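Local coordinates for protein SidF, inhibitor of growth family, member 3 (Legionella pneumophila subsp. pneumophila, PDB 4FYE) that acts as a phosphoinositide phosphatase, probably removing the 3-phosphate from polyphosphorylated phosphatidylinositols in membranes, at residues S56-D59 / R63-T66; D70-A75 / E118-D123; Y78-V83 / T111-I116; A125-F130 / K139-Q144; H707-A710 / V714-G717. The protein carries 1 engineered substitution. All blocks are in the same frame, centred on the assembly; numbering follows the deposited sequence.

How the contacts relate
From the N terminus, contact 1 closes a short turn within the loop between strand 50-55 and helix 71-92. The chain runs directly on into contact 2, which joins the start of helix 71-92 to the end of helix 98-119. Contact 3 lies within the loop of contact 2 and pairs the same two helices nearer their connecting turn. Contact 4 follows in series and folds the next loop onto helix 136-163. Its loop also touches contacts 1 and 2, so it ties the turn to the helices. Contact 5 comes much later and folds the loop after helix 701-712 back onto that helix. Its loop touches contacts 2 and 3 through helix 71-92.

Contact 1: residues S56-D59 / R63-T66; sequences SQYD and RPVT
Asp59 and Arg63 run side by side and point the same way, with the carboxylate and guanidinium planes 41° apart. Their charged ends do not meet: Asp59 OD2 is 4.9 Å from Arg63 NE. Arg63 instead sends NH1 to a salt bridge with Asp128. Asp59 bonds the backbone of Arg63 twice, once through its carboxylate and once through its own N. Its OD1 accepts from Arg63 N at 2.8 Å, the donor standing above the carboxylate plane. A chi1 of 66°, with CG between the backbone N and the carbonyl carbon, swings the acid toward that N-H. In return, Asp59 N gives a bond of 2.7 Å to Arg63 O. Tyr58 turns the edge of its ring to the Arg63 carbonyl. Its CD2 touches Pro64 CD at 4.1 Å, while its hydroxyl is hydrogen-bonded to Glu699. The backbones of Tyr58 and Pro64 form a single beta bridge. Next to it, Val65 N donates to Gln57 O at 3.0 Å. Val65 CG2 rests on Asp59 CB at 3.9 Å. Thr66 lies obliquely across Gln57. Its methyl CG2 meets Gln57 CB at 3.7 Å, and its OG1 accepts from Gln57 N at 3.3 Å. Both segments belong to the loop between strand 50-55 and helix 71-92. Ser56, just past the strand, still bonds through its backbone to Arg188 of strand 184-189, and its hydroxyl joins His187 of that strand to Glu699 of helix 692-699.

Contact 2: residues D70-A75 / E118-D123; sequences DVIQEA and ETIPSD
Ile72 and Ile120 face each other with CA atoms 7.6 Å apart, the first in the opening turn of helix 71-92 and the second where the chain leaves helix 98-119. The two segments touch lightly, mainly through branched aliphatic side chains, and no hydrogen bond passes between them. Ile72 does most of the reaching. Its CG1 lies beside its own backbone N, anti to the carbonyl carbon, and the chain is then extended (chi2 174°). This carries CD1 across to Ile120 O, 3.9 Å away. Behind it, Ile72 CG1 meets Ile120 CG2 at 4.3 Å. The same Ile120 methyl also receives Val71 CG2 at 4.3 Å, so one branch of Ile120 serves two residues of the helix start. The other branch of Ile120 bends off, and the side chain continues onto Gln144 and Val148 of helix 136-163. Ser122 brushes the end of Ile72, its OG 4.5 Å from CD1. Beside the contact, Asp70 holds the N-cap position. Its OD1 accepts from Gln73 N in a weak bond of 3.5 Å, fairly straight at 164°. The backbone N of Asp70 is itself bonded to Tyr34 OH. Val71 and Ile72, the first residues after this cap, face the chain leaving the other helix. This is the open end of an antiparallel helical hairpin, away from the turn that joins the two helices, with helix 136-163 completing the surroundings as a third helix.

Contact 3: residues Y78-V83 / T111-I116; sequences YIDNLV and TFKKSI
Lys113 reaches across from helix 98-119 to Asp80 and Ile79 of helix 71-92. From CB, its CG sets off beside the backbone N, anti to the carbonyl carbon (chi1 -67°). The extended chain leads on toward helix 71-92, where the Lys113 side chain also touches Asn76. CE and NZ make the contacts across the segments. CE arrives 4.3 Å from Ile79 CG2, a methyl that lies along the way. The same CE is 3.2 Å from Asp80 OD1. At the tip, NZ makes a salt bridge with Asp80 OD1 at 2.7 Å, meeting the syn lone pair on the side of the other oxygen. Asp80 OD2 is further from NZ, at 3.4 Å, so the grip is one-sided. The two side chains cross at about a right angle. Beside the salt bridge, Ile79 CD1 touches Phe112 CB at 4.2 Å. The Phe112 ring turns off to meet Phe155 of helix 136-163, and Ile79 also touches the Phe155 side chain. The axes of the segments are 11.2 Å apart and 173° from parallel. Helices 71-92 and 98-119 thus form an antiparallel hairpin, joined here by one salt bridge beside an apolar contact, with helix 136-163 as third helix.

Contact 4: residues A125-F130 / K139-Q144; sequences AKADLF and KDFLEQ
Phe141 carries one methyl group on a face of its ring and a backbone carbonyl at its edge. On the face sits Ala127 CB, 3.4 Å from the ring centroid and only 5° off the normal. This is a CH-pi contact almost exactly over the middle. The ring carbons are nearly equally distant from the methyl, CE1 being 3.6 Å from Ala127 CB. At the edge, near the ring plane, lies the carbonyl of Ala125, with its O 3.3 Å from Phe141 CD1. The backbone also passes close to the ring, Ala127 N lying 3.4 Å from Phe141 CD1. Phe141 is put there by its first torsion: CG points anti to the backbone N (chi1 167°), which drives the ring from helix 136-163 into the loop. Phe141 CB in turn lies 3.8 Å from Lys126 O. The other flat group, the Phe130 ring, has Leu129 CB over its centre and packs on Pro64. Phe130 closes an Asx turn, its N donating to Asp128 OD1 at 3.0 Å from above the carboxylate plane. Ala125 and Ala127 bond through their backbones to Val71 and Pro69, which ties this part of the loop to the start of helix 71-92 and the residues before it. No hydrogen bond joins the two segments. Their chemistry is that of an aromatic ring on backbone and methyl groups, so cohesion probably comes from dispersion and burial, with the electropositive ring edge turned to a carbonyl oxygen.

Contact 5: residues H707-A710 / V714-G717; sequences HHTA and VSGG
A loop turning back along the end of helix 701-712 makes this contact, with His708 of the helix laid against Val714 to Gly717. The imidazole is the centre of it. ND1 donates to Val714 O at 2.8 Å, and the bond is nearly straight at 173°. The oxygen lies in the ring plane at the edge, whereas the ring nitrogen stands above the plane of the carbonyl. Over one face of the same ring comes Gly716. Its CA is 3.5 Å from the ring centroid, 13° off the normal, a CH-pi contact. Having no side chain, Gly716 can lie this close to the ring. The ring takes up its place because CG is anti to the backbone N (chi1 -160°). One edge bond and one backbone-covered face thus fix both its tilt and its rotation. Thr709 CA lies 3.2 Å from Val714 O, so that oxygen receives both the His708 N-H and a CA-H contact. The hydroxyls of Thr709 and Ser715 come close, OG1 to OG 3.3 Å. Thr709 OG1 is hydrogen-bonded to Ala705 O, and Ser715 OG to Glu74 and Arg38. All the touching residues are buried. The contact shows a helix C-terminal end running into a glycine-containing loop that folds back on the helix, with a histidine pinning the returning chain.

Contact 1: residues S56-D59 / R63-T66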
# COMPACT_ATOMS: atom_id res chain seq x y z
N SER A 56 -16.55 -15.27 -1.86
CA SER A 56 -16.16 -16.34 -2.80
C SER A 56 -17.31 -17.34 -2.96
O SER A 56 -17.93 -17.72 -1.98
CB SER A 56 -14.91 -17.08 -2.34
OG SER A 56 -13.79 -16.22 -2.39
N GLN A 57 -17.58 -17.71 -4.21
CA GLN A 57 -18.39 -18.86 -4.61
C GLN A 57 -17.48 -19.81 -5.44
O GLN A 57 -16.45 -19.39 -5.99
CB GLN A 57 -19.60 -18.41 -5.46
CG GLN A 57 -20.64 -17.46 -4.82
CD GLN A 57 -21.24 -18.00 -3.51
OE1 GLN A 57 -21.48 -17.24 -2.57
NE2 GLN A 57 -21.48 -19.30 -3.45
N TYR A 58 -17.84 -21.09 -5.53
CA TYR A 58 -17.00 -22.09 -6.15
C TYR A 58 -17.83 -22.99 -7.01
O TYR A 58 -19.00 -23.10 -6.76
CB TYR A 58 -16.36 -22.96 -5.08
CG TYR A 58 -15.56 -22.16 -4.11
CD1 TYR A 58 -16.12 -21.75 -2.88
CD2 TYR A 58 -14.22 -21.80 -4.41
CE1 TYR A 58 -15.36 -20.99 -1.99
CE2 TYR A 58 -13.48 -21.07 -3.53
CZ TYR A 58 -14.05 -20.65 -2.36
OH TYR A 58 -13.31 -19.91 -1.56
N ASP A 59 -17.21 -23.65 -7.98
CA ASP A 59 -17.88 -24.70 -8.75
C ASP A 59 -17.77 -26.06 -8.03
O ASP A 59 -17.19 -26.18 -6.95
CB ASP A 59 -17.26 -24.78 -10.15
CG ASP A 59 -15.79 -25.24 -10.14
OD1 ASP A 59 -15.31 -25.82 -9.13
OD2 ASP A 59 -15.10 -25.00 -11.15
N ARG A 63 -13.16 -25.09 -7.48
CA ARG A 63 -12.45 -23.98 -8.16
C ARG A 63 -13.39 -22.74 -8.09
O ARG A 63 -14.62 -22.88 -8.11
CB ARG A 63 -12.00 -24.40 -9.60
CG ARG A 63 -11.51 -23.25 -10.53
CD ARG A 63 -11.02 -23.73 -11.93
NE ARG A 63 -10.23 -24.96 -11.76
CZ ARG A 63 -8.98 -25.12 -12.14
NH1 ARG A 63 -8.32 -24.18 -12.82
NH2 ARG A 63 -8.39 -26.26 -11.88
N PRO A 64 -12.83 -21.56 -7.87
CA PRO A 64 -13.62 -20.32 -7.72
C PRO A 64 -14.34 -19.84 -8.98
O PRO A 64 -13.76 -19.79 -10.04
CB PRO A 64 -12.54 -19.22 -7.44
CG PRO A 64 -11.32 -19.95 -6.99
CD PRO A 64 -11.43 -21.40 -7.43
N VAL A 65 -15.53 -19.29 -8.80
CA VAL A 65 -16.28 -18.81 -9.92
C VAL A 65 -16.41 -17.31 -9.77
O VAL A 65 -16.77 -16.59 -10.71
CB VAL A 65 -17.61 -19.59 -9.90
CG1 VAL A 65 -18.82 -18.72 -10.22
CG2 VAL A 65 -17.47 -20.89 -10.73
N THR A 66 -16.09 -16.80 -8.58
CA THR A 66 -16.03 -15.38 -8.38
C THR A 66 -14.60 -14.94 -8.66
O THR A 66 -13.63 -15.76 -8.67
CB THR A 66 -16.38 -15.04 -6.92
OG1 THR A 66 -15.62 -15.86 -6.03
CG2 THR A 66 -17.88 -15.33 -6.62

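Contact 2: residues D70-A75 / E118-D123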
# COMPACT_ATOMS: atom_id res chain seq x y z
N ASP A 70 -14.51 -11.45 -16.91
CA ASP A 70 -15.53 -11.69 -17.89
C ASP A 70 -15.55 -10.50 -18.86
O ASP A 70 -15.86 -9.38 -18.42
CB ASP A 70 -16.86 -11.82 -17.16
CG ASP A 70 -18.05 -12.04 -18.14
OD1 ASP A 70 -18.00 -11.51 -19.29
OD2 ASP A 70 -19.02 -12.72 -17.78
N VAL A 71 -15.24 -10.69 -20.15
CA VAL A 71 -15.06 -9.48 -21.01
C VAL A 71 -16.32 -8.67 -21.31
O VAL A 71 -16.30 -7.44 -21.42
CB VAL A 71 -14.26 -9.69 -22.31
CG1 VAL A 71 -12.84 -10.09 -21.99
CG2 VAL A 71 -14.88 -10.72 -23.20
N ILE A 72 -17.45 -9.34 -21.38
CA ILE A 72 -18.72 -8.59 -21.38
C ILE A 72 -18.90 -7.61 -20.21
O ILE A 72 -19.21 -6.43 -20.44
CB ILE A 72 -19.92 -9.51 -21.50
CG1 ILE A 72 -19.74 -10.30 -22.80
CG2 ILE A 72 -21.22 -8.66 -21.60
CD1 ILE A 72 -20.82 -11.37 -22.95
N GLN A 73 -18.70 -8.10 -18.99
CA GLN A 73 -18.81 -7.26 -17.82
C GLN A 73 -17.81 -6.12 -17.84
O GLN A 73 -18.20 -5.01 -17.54
CB GLN A 73 -18.69 -8.05 -16.51
CG GLN A 73 -19.73 -9.14 -16.38
CD GLN A 73 -21.11 -8.56 -16.34
OE1 GLN A 73 -21.39 -7.66 -15.52
NE2 GLN A 73 -21.99 -9.03 -17.24
N GLU A 74 -16.57 -6.38 -18.24
CA GLU A 74 -15.56 -5.34 -18.23
C GLU A 74 -15.88 -4.31 -19.30
O GLU A 74 -15.67 -3.12 -19.12
CB GLU A 74 -14.15 -5.93 -18.49
CG GLU A 74 -13.71 -6.95 -17.43
CD GLU A 74 -13.50 -6.33 -16.03
OE1 GLU A 74 -13.37 -5.09 -15.87
OE2 GLU A 74 -13.49 -7.10 -15.06
N ALA A 75 -16.33 -4.78 -20.45
CA ALA A 75 -16.85 -3.91 -21.49
C ALA A 75 -17.97 -3.01 -20.98
O ALA A 75 -17.93 -1.81 -21.23
CB ALA A 75 -17.31 -4.70 -22.66
N GLU A 118 -24.42 -9.37 -28.90
CA GLU A 118 -24.75 -10.21 -30.03
C GLU A 118 -23.53 -10.89 -30.64
O GLU A 118 -23.71 -11.85 -31.38
CB GLU A 118 -25.50 -9.45 -31.12
CG GLU A 118 -26.84 -8.85 -30.70
CD GLU A 118 -27.31 -7.68 -31.61
OE1 GLU A 118 -26.65 -7.37 -32.66
OE2 GLU A 118 -28.36 -7.06 -31.28
N THR A 119 -22.31 -10.45 -30.33
CA THR A 119 -21.10 -11.00 -31.02
C THR A 119 -20.18 -11.83 -30.14
O THR A 119 -19.36 -12.63 -30.65
CB THR A 119 -20.21 -9.90 -31.64
OG1 THR A 119 -20.96 -9.20 -32.63
CG2 THR A 119 -18.96 -10.49 -32.34
N ILE A 120 -20.27 -11.62 -28.84
CA ILE A 120 -19.46 -12.37 -27.91
C ILE A 120 -20.34 -13.42 -27.23
O ILE A 120 -21.24 -13.05 -26.45
CB ILE A 120 -18.79 -11.46 -26.85
CG1 ILE A 120 -18.12 -10.22 -27.49
CG2 ILE A 120 -17.76 -12.25 -26.06
CD1 ILE A 120 -17.21 -10.52 -28.68
N PRO A 121 -20.10 -14.71 -27.54
CA PRO A 121 -20.87 -15.76 -26.80
C PRO A 121 -20.44 -15.80 -25.37
O PRO A 121 -19.26 -15.69 -25.09
CB PRO A 121 -20.54 -17.08 -27.54
CG PRO A 121 -19.31 -16.77 -28.39
CD PRO A 121 -19.37 -15.28 -28.70
N SER A 122 -21.42 -15.93 -24.49
CA SER A 122 -21.28 -15.88 -23.05
C SER A 122 -20.22 -16.79 -22.48
O SER A 122 -19.48 -16.39 -21.59
CB SER A 122 -22.61 -16.22 -22.43
OG SER A 122 -23.29 -15.01 -22.22
N ASP A 123 -20.12 -17.97 -23.05
CA ASP A 123 -19.25 -18.98 -22.50
C ASP A 123 -17.84 -18.88 -23.06
O ASP A 123 -16.94 -19.49 -22.49
CB ASP A 123 -19.83 -20.38 -22.70
CG ASP A 123 -20.77 -20.77 -21.54
OD1 ASP A 123 -20.51 -20.37 -20.37
OD2 ASP A 123 -21.77 -21.47 -21.79

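Contact 3: residues Y78-V83 / T111-I116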
# COMPACT_ATOMS: atom_id res chain seq x y z
N TYR A 78 -16.32 -0.42 -18.54
CA TYR A 78 -15.70 0.54 -19.40
C TYR A 78 -16.68 1.42 -20.05
O TYR A 78 -16.46 2.59 -19.99
CB TYR A 78 -14.88 -0.13 -20.49
CG TYR A 78 -14.10 0.90 -21.25
CD1 TYR A 78 -12.87 1.32 -20.81
CD2 TYR A 78 -14.61 1.48 -22.40
CE1 TYR A 78 -12.15 2.25 -21.52
CE2 TYR A 78 -13.89 2.39 -23.11
CZ TYR A 78 -12.66 2.77 -22.63
OH TYR A 78 -11.93 3.68 -23.32
N ILE A 79 -17.75 0.90 -20.68
CA ILE A 79 -18.69 1.80 -21.34
C ILE A 79 -19.27 2.83 -20.32
O ILE A 79 -19.20 4.04 -20.54
CB ILE A 79 -19.87 1.06 -21.99
CG1 ILE A 79 -19.47 -0.07 -22.96
CG2 ILE A 79 -20.83 2.03 -22.63
CD1 ILE A 79 -18.78 0.30 -24.21
N ASP A 80 -19.80 2.36 -19.21
CA ASP A 80 -20.59 3.15 -18.30
C ASP A 80 -19.72 4.17 -17.61
O ASP A 80 -20.15 5.31 -17.40
CB ASP A 80 -21.23 2.28 -17.19
CG ASP A 80 -22.35 1.36 -17.73
OD1 ASP A 80 -22.87 1.59 -18.86
OD2 ASP A 80 -22.71 0.39 -17.02
N ASN A 81 -18.51 3.74 -17.24
CA ASN A 81 -17.62 4.60 -16.46
C ASN A 81 -17.07 5.73 -17.36
O ASN A 81 -16.98 6.83 -16.93
CB ASN A 81 -16.53 3.81 -15.73
CG ASN A 81 -17.08 2.95 -14.56
OD1 ASN A 81 -18.06 3.28 -13.93
ND2 ASN A 81 -16.42 1.84 -14.27
N LEU A 82 -16.79 5.45 -18.62
CA LEU A 82 -16.39 6.49 -19.55
C LEU A 82 -17.61 7.40 -19.84
O LEU A 82 -17.49 8.65 -19.90
CB LEU A 82 -15.85 5.85 -20.84
CG LEU A 82 -15.05 6.62 -21.89
CD1 LEU A 82 -15.34 6.17 -23.34
CD2 LEU A 82 -15.28 8.10 -21.78
N VAL A 83 -18.80 6.79 -19.99
CA VAL A 83 -20.02 7.60 -20.25
C VAL A 83 -20.22 8.58 -19.16
O VAL A 83 -20.60 9.70 -19.44
CB VAL A 83 -21.30 6.78 -20.34
CG1 VAL A 83 -22.53 7.66 -20.04
CG2 VAL A 83 -21.42 6.21 -21.73
N THR A 111 -25.99 1.13 -28.05
CA THR A 111 -25.70 0.30 -29.17
C THR A 111 -24.39 -0.50 -29.09
O THR A 111 -24.29 -1.56 -29.70
CB THR A 111 -25.93 0.97 -30.55
OG1 THR A 111 -24.71 1.03 -31.29
CG2 THR A 111 -26.69 2.29 -30.50
N PHE A 112 -23.37 0.01 -28.40
CA PHE A 112 -22.15 -0.78 -28.28
C PHE A 112 -22.40 -1.97 -27.37
O PHE A 112 -22.03 -3.09 -27.75
CB PHE A 112 -20.86 0.02 -27.89
CG PHE A 112 -20.13 0.62 -29.10
CD1 PHE A 112 -19.11 -0.10 -29.76
CD2 PHE A 112 -20.50 1.87 -29.61
CE1 PHE A 112 -18.47 0.42 -30.90
CE2 PHE A 112 -19.86 2.40 -30.73
CZ PHE A 112 -18.84 1.68 -31.37
N LYS A 113 -23.10 -1.77 -26.24
CA LYS A 113 -23.52 -2.90 -25.40
C LYS A 113 -24.23 -4.03 -26.22
O LYS A 113 -23.81 -5.22 -26.27
CB LYS A 113 -24.40 -2.45 -24.23
CG LYS A 113 -23.67 -1.59 -23.19
CD LYS A 113 -24.63 -1.03 -22.14
CE LYS A 113 -23.82 -0.55 -20.97
NZ LYS A 113 -24.59 -0.27 -19.74
N LYS A 114 -25.29 -3.64 -26.88
CA LYS A 114 -26.07 -4.59 -27.64
C LYS A 114 -25.19 -5.35 -28.63
O LYS A 114 -25.20 -6.58 -28.66
CB LYS A 114 -27.22 -3.89 -28.34
CG LYS A 114 -28.07 -4.80 -29.25
CD LYS A 114 -29.44 -5.14 -28.66
CE LYS A 114 -30.40 -3.95 -28.75
NZ LYS A 114 -31.49 -4.13 -29.73
N SER A 115 -24.40 -4.62 -29.43
CA SER A 115 -23.52 -5.27 -30.41
C SER A 115 -22.56 -6.30 -29.76
O SER A 115 -22.21 -7.36 -30.33
CB SER A 115 -22.69 -4.20 -31.11
OG SER A 115 -21.63 -4.81 -31.80
N ILE A 116 -22.11 -5.98 -28.57
CA ILE A 116 -21.14 -6.82 -27.93
C ILE A 116 -21.83 -8.07 -27.42
O ILE A 116 -21.27 -9.16 -27.54
CB ILE A 116 -20.45 -6.07 -26.80
CG1 ILE A 116 -19.27 -5.31 -27.40
CG2 ILE A 116 -20.00 -7.02 -25.71
CD1 ILE A 116 -18.82 -4.17 -26.49

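Contact 4: residues A125-F130 / K139-Q144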
# COMPACT_ATOMS: atom_id res chain seq x y z
N ALA A 125 -16.70 -15.85 -23.09
CA ALA A 125 -16.38 -14.53 -22.55
C ALA A 125 -15.60 -14.61 -21.26
O ALA A 125 -15.08 -13.63 -20.81
CB ALA A 125 -17.66 -13.75 -22.31
N LYS A 126 -15.53 -15.77 -20.64
CA LYS A 126 -14.99 -15.82 -19.27
C LYS A 126 -13.62 -16.43 -19.28
O LYS A 126 -13.36 -17.36 -20.03
CB LYS A 126 -15.91 -16.58 -18.28
CG LYS A 126 -17.35 -16.07 -18.24
CD LYS A 126 -18.12 -16.70 -17.06
CE LYS A 126 -19.44 -17.30 -17.53
NZ LYS A 126 -20.03 -18.34 -16.63
N ALA A 127 -12.73 -15.91 -18.45
CA ALA A 127 -11.40 -16.48 -18.36
C ALA A 127 -11.39 -17.41 -17.17
O ALA A 127 -12.26 -17.32 -16.33
CB ALA A 127 -10.36 -15.40 -18.16
N ASP A 128 -10.42 -18.31 -17.13
CA ASP A 128 -10.09 -19.04 -15.93
C ASP A 128 -8.64 -18.68 -15.57
O ASP A 128 -7.69 -18.97 -16.34
CB ASP A 128 -10.24 -20.52 -16.12
CG ASP A 128 -9.79 -21.33 -14.85
OD1 ASP A 128 -9.65 -20.75 -13.72
OD2 ASP A 128 -9.59 -22.57 -14.98
N LEU A 129 -8.50 -18.00 -14.45
CA LEU A 129 -7.22 -17.50 -13.94
C LEU A 129 -6.34 -18.61 -13.40
O LEU A 129 -5.12 -18.39 -13.24
CB LEU A 129 -7.44 -16.58 -12.75
CG LEU A 129 -7.88 -15.13 -13.00
CD1 LEU A 129 -7.78 -14.35 -11.71
CD2 LEU A 129 -7.12 -14.40 -14.09
N PHE A 130 -6.88 -19.81 -13.17
CA PHE A 130 -6.10 -20.76 -12.37
C PHE A 130 -5.77 -21.93 -13.19
O PHE A 130 -5.55 -22.98 -12.71
CB PHE A 130 -6.88 -21.18 -11.15
CG PHE A 130 -7.29 -20.01 -10.34
CD1 PHE A 130 -6.30 -19.11 -9.83
CD2 PHE A 130 -8.65 -19.72 -10.13
CE1 PHE A 130 -6.67 -17.99 -9.12
CE2 PHE A 130 -9.01 -18.59 -9.41
CZ PHE A 130 -8.01 -17.73 -8.90
N LYS A 139 -7.79 -19.26 -24.70
CA LYS A 139 -7.45 -18.79 -26.02
C LYS A 139 -8.67 -18.17 -26.66
O LYS A 139 -8.58 -17.12 -27.35
CB LYS A 139 -7.01 -19.96 -26.91
CG LYS A 139 -5.50 -20.21 -26.83
CD LYS A 139 -5.00 -20.87 -28.12
CE LYS A 139 -4.61 -22.31 -27.91
NZ LYS A 139 -4.86 -23.11 -29.16
N ASP A 140 -9.81 -18.80 -26.41
CA ASP A 140 -11.09 -18.22 -26.80
C ASP A 140 -11.41 -16.91 -26.08
O ASP A 140 -11.80 -15.91 -26.71
CB ASP A 140 -12.19 -19.24 -26.59
CG ASP A 140 -12.14 -20.33 -27.64
OD1 ASP A 140 -11.50 -20.10 -28.70
OD2 ASP A 140 -12.74 -21.42 -27.41
N PHE A 141 -11.22 -16.92 -24.75
CA PHE A 141 -11.33 -15.71 -23.99
C PHE A 141 -10.47 -14.64 -24.60
O PHE A 141 -11.00 -13.54 -24.85
CB PHE A 141 -10.96 -15.93 -22.54
CG PHE A 141 -10.76 -14.66 -21.76
CD1 PHE A 141 -11.82 -14.06 -21.13
CD2 PHE A 141 -9.51 -14.13 -21.59
CE1 PHE A 141 -11.65 -12.91 -20.35
CE2 PHE A 141 -9.31 -12.97 -20.83
CZ PHE A 141 -10.37 -12.36 -20.21
N LEU A 142 -9.17 -14.94 -24.85
CA LEU A 142 -8.27 -13.93 -25.52
C LEU A 142 -8.82 -13.45 -26.84
O LEU A 142 -8.75 -12.22 -27.12
CB LEU A 142 -6.83 -14.39 -25.72
CG LEU A 142 -6.21 -14.42 -24.34
CD1 LEU A 142 -5.00 -15.35 -24.22
CD2 LEU A 142 -5.83 -13.04 -23.94
N GLU A 143 -9.43 -14.35 -27.63
CA GLU A 143 -9.92 -13.89 -28.91
C GLU A 143 -11.08 -12.98 -28.72
O GLU A 143 -11.26 -12.10 -29.51
CB GLU A 143 -10.40 -15.00 -29.83
CG GLU A 143 -9.27 -15.74 -30.50
CD GLU A 143 -9.73 -16.91 -31.35
OE1 GLU A 143 -10.77 -16.78 -32.06
OE2 GLU A 143 -9.03 -17.97 -31.31
N GLN A 144 -11.90 -13.22 -27.71
CA GLN A 144 -13.08 -12.43 -27.55
C GLN A 144 -12.62 -11.06 -27.08
O GLN A 144 -13.00 -10.01 -27.61
CB GLN A 144 -14.03 -13.09 -26.55
CG GLN A 144 -14.57 -14.44 -26.97
CD GLN A 144 -15.06 -14.51 -28.39
OE1 GLN A 144 -15.93 -13.70 -28.85
NE2 GLN A 144 -14.50 -15.45 -29.12

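Contact 5: residues H707-A710 / V714-G717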
# COMPACT_ATOMS: atom_id res chain seq x y z
N HIS A 707 -10.14 -3.22 -6.43
CA HIS A 707 -9.32 -2.03 -6.23
C HIS A 707 -9.02 -1.43 -7.57
O HIS A 707 -9.25 -0.24 -7.73
CB HIS A 707 -8.09 -2.37 -5.39
CG HIS A 707 -6.92 -1.43 -5.58
ND1 HIS A 707 -6.66 -0.42 -4.72
CD2 HIS A 707 -5.94 -1.38 -6.57
CE1 HIS A 707 -5.58 0.27 -5.15
NE2 HIS A 707 -5.14 -0.31 -6.29
N HIS A 708 -8.58 -2.23 -8.56
CA HIS A 708 -8.30 -1.71 -9.91
C HIS A 708 -9.50 -1.06 -10.58
O HIS A 708 -9.39 -0.05 -11.31
CB HIS A 708 -7.71 -2.83 -10.80
CG HIS A 708 -6.95 -2.32 -12.03
ND1 HIS A 708 -7.58 -1.92 -13.20
CD2 HIS A 708 -5.59 -2.20 -12.26
CE1 HIS A 708 -6.65 -1.54 -14.10
NE2 HIS A 708 -5.44 -1.75 -13.55
N THR A 709 -10.68 -1.63 -10.36
CA THR A 709 -11.90 -1.09 -10.95
C THR A 709 -12.21 0.30 -10.37
O THR A 709 -12.42 1.26 -11.12
CB THR A 709 -13.07 -2.07 -10.77
OG1 THR A 709 -12.67 -3.31 -11.39
CG2 THR A 709 -14.33 -1.57 -11.48
N ALA A 710 -12.23 0.39 -9.06
CA ALA A 710 -12.33 1.68 -8.35
C ALA A 710 -11.28 2.72 -8.77
O ALA A 710 -11.55 3.90 -8.83
CB ALA A 710 -12.22 1.46 -6.84
N VAL A 714 -12.03 -0.30 -14.75
CA VAL A 714 -11.97 -1.65 -15.35
C VAL A 714 -11.13 -2.58 -14.43
O VAL A 714 -10.34 -2.14 -13.58
CB VAL A 714 -11.39 -1.37 -16.73
CG1 VAL A 714 -9.92 -1.76 -16.94
CG2 VAL A 714 -12.38 -1.52 -17.85
N SER A 715 -11.28 -3.89 -14.53
CA SER A 715 -10.42 -4.71 -13.64
C SER A 715 -8.94 -4.73 -14.08
O SER A 715 -8.55 -4.20 -15.14
CB SER A 715 -10.93 -6.13 -13.47
OG SER A 715 -12.26 -6.13 -12.96
N GLY A 716 -8.12 -5.31 -13.23
CA GLY A 716 -6.74 -5.45 -13.57
C GLY A 716 -5.89 -5.76 -12.34
O GLY A 716 -6.33 -6.39 -11.40
N GLY A 717 -4.77 -5.03 -12.34
CA GLY A 717 -3.51 -5.50 -12.03
C GLY A 717 -2.94 -5.93 -13.37
O GLY A 717 -3.44 -6.88 -13.96